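Local coordinates for RidA family protein (Psychrobacter sp. MES7-P7E, PDB 6L8P) that probably hydrolyses reactive enamine or imine intermediates, releasing ammonia, as a cold-environment member of the RidA family of deaminases that assembles as a trimer, at residues E65-A69 with D104-L108. The protein carries 1 engineered substitution. Residues are numbered along the deposited sequence; the frame is centred on the assembly and turned at random.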
loop_
_atom_site.group_PDB
_atom_site.type_symbol
_atom_site.label_atom_id
_atom_site.label_comp_id
_atom_site.label_asym_id
_atom_site.label_seq_id
_atom_site.Cartn_x
_atom_site.Cartn_y
_atom_site.Cartn_z
ATOM N N GLU A 65 -13.542 -15.764 -15.481
ATOM C CA GLU A 65 -13.612 -15.060 -16.757
ATOM C C GLU A 65 -14.196 -13.658 -16.585
ATOM O O GLU A 65 -15.365 -13.517 -16.196
ATOM C CB GLU A 65 -14.476 -15.851 -17.738
ATOM C CG GLU A 65 -13.766 -17.050 -18.338
ATOM C CD GLU A 65 -12.574 -16.650 -19.204
ATOM O OE1 GLU A 65 -12.681 -15.646 -19.950
ATOM O OE2 GLU A 65 -11.529 -17.343 -19.131
ATOM N N GLY A 66 -13.389 -12.638 -16.906
ATOM C CA GLY A 66 -13.824 -11.255 -16.925
ATOM C C GLY A 66 -13.716 -10.555 -15.574
ATOM O O GLY A 66 -13.649 -11.179 -14.512
ATOM N N PHE A 67 -13.791 -9.210 -15.635
ATOM C CA PHE A 67 -13.588 -8.403 -14.436
ATOM C C PHE A 67 -14.615 -8.703 -13.350
ATOM O O PHE A 67 -14.250 -8.856 -12.195
ATOM C CB PHE A 67 -13.632 -6.909 -14.755
ATOM C CG PHE A 67 -13.576 -6.078 -13.534
ATOM C CD1 PHE A 67 -12.357 -5.783 -12.944
ATOM C CD2 PHE A 67 -14.747 -5.631 -12.928
ATOM C CE1 PHE A 67 -12.335 -5.044 -11.750
ATOM C CE2 PHE A 67 -14.729 -4.912 -11.744
ATOM C CZ PHE A 67 -13.515 -4.624 -11.156
ATOM N N LYS A 68 -15.921 -8.671 -13.667
ATOM C CA LYS A 68 -16.905 -8.799 -12.590
ATOM C C LYS A 68 -16.733 -10.112 -11.834
ATOM O O LYS A 68 -16.768 -10.147 -10.594
ATOM C CB LYS A 68 -18.327 -8.702 -13.159
ATOM C CG LYS A 68 -19.364 -8.608 -12.041
ATOM C CD LYS A 68 -20.687 -8.076 -12.605
ATOM C CE LYS A 68 -21.821 -8.382 -11.670
ATOM N NZ LYS A 68 -23.083 -8.594 -12.448
ATOM N N ALA A 69 -16.578 -11.210 -12.579
ATOM C CA ALA A 69 -16.423 -12.513 -11.955
ATOM C C ALA A 69 -15.135 -12.583 -11.138
ATOM O O ALA A 69 -15.118 -13.147 -10.039
ATOM C CB ALA A 69 -16.454 -13.598 -13.032
ATOM N N ASP A 104 -13.272 -0.385 -15.468
ATOM C CA ASP A 104 -13.993 -1.275 -14.562
ATOM C C ASP A 104 -14.388 -0.622 -13.225
ATOM O O ASP A 104 -14.992 -1.299 -12.390
ATOM C CB ASP A 104 -13.148 -2.522 -14.295
ATOM C CG ASP A 104 -12.907 -3.339 -15.559
ATOM O OD1 ASP A 104 -13.862 -3.503 -16.358
ATOM O OD2 ASP A 104 -11.783 -3.867 -15.767
ATOM N N PHE A 105 -14.115 0.670 -13.039
ATOM C CA PHE A 105 -14.335 1.342 -11.752
ATOM C C PHE A 105 -15.804 1.286 -11.329
ATOM O O PHE A 105 -16.111 0.965 -10.172
ATOM C CB PHE A 105 -13.824 2.785 -11.860
ATOM C CG PHE A 105 -13.714 3.549 -10.532
ATOM C CD1 PHE A 105 -12.752 3.209 -9.594
ATOM C CD2 PHE A 105 -14.534 4.641 -10.276
ATOM C CE1 PHE A 105 -12.613 3.926 -8.377
ATOM C CE2 PHE A 105 -14.417 5.366 -9.056
ATOM C CZ PHE A 105 -13.455 5.008 -8.120
ATOM N N ALA A 106 -16.730 1.541 -12.258
ATOM C CA ALA A 106 -18.138 1.518 -11.869
ATOM C C ALA A 106 -18.539 0.140 -11.375
ATOM O O ALA A 106 -19.150 0.006 -10.306
ATOM C CB ALA A 106 -19.020 1.959 -13.047
ATOM N N VAL A 107 -18.145 -0.919 -12.106
ATOM C CA VAL A 107 -18.527 -2.245 -11.656
ATOM C C VAL A 107 -17.792 -2.616 -10.363
ATOM O O VAL A 107 -18.370 -3.277 -9.495
ATOM C CB VAL A 107 -18.283 -3.261 -12.786
ATOM C CG1 VAL A 107 -18.520 -4.680 -12.299
ATOM C CG2 VAL A 107 -19.209 -2.946 -13.940
ATOM N N LEU A 108 -16.544 -2.147 -10.183
ATOM C CA LEU A 108 -15.861 -2.346 -8.905
ATOM C C LEU A 108 -16.707 -1.809 -7.758
ATOM O O LEU A 108 -16.934 -2.495 -6.751
ATOM C CB LEU A 108 -14.503 -1.621 -8.934
ATOM C CG LEU A 108 -13.714 -1.647 -7.616
ATOM C CD1 LEU A 108 -12.994 -3.012 -7.509
ATOM C CD2 LEU A 108 -12.755 -0.457 -7.502
#
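Phe67 lays its ring against Asp104, and following it outward accounts for most of the contact between the two helix starts. The first torsion (chi1 174°) sets CG opposite the backbone N and sends the ring across to 104-108. At the root, Phe67 CB already lies 3.7 Å from Asp104 OD2. Further on, Phe67 CG meets the carboxylate carbon, Asp104 CG, at 3.5 Å, and Phe67 CD1 lies 3.5 Å from Asp104 OD2. Ring and carboxylate planes differ by 14°, so the two flat groups are stacked. The methylene contributes a CH-pi contact: Asp104 CB stands 3.5 Å from the centroid of the Phe67 ring and 5° off its normal, hence almost exactly over the middle of one face, with CE1 and CD2 also beside it. Val107 CG1 lies at the ring edge, near its plane, 3.8 Å from Phe67 CE2 and close to CD2. CE2 also approaches Leu108 N, obliquely, and Asp104 O. At the tip, Phe67 CZ reaches Leu108 CB at 3.9 Å. No hydrogen bond crosses between the segments; within 104-108 the backbone N of Leu108 donates to Asp104 O, 2.8 Å away. The Lys68 side chain crosses that of Val107 at about a right angle, Lys68 CG 4.0 Å from Val107 CG1. This is plain packing near the surface, joining the starts of helices 67-84 and 105-115, which lie on the mixed sheet of the RidA (YjgF/L-PSP) fold; Phe67 also touches Leu99 and Leu108 touches Val97, both on strand 92-99.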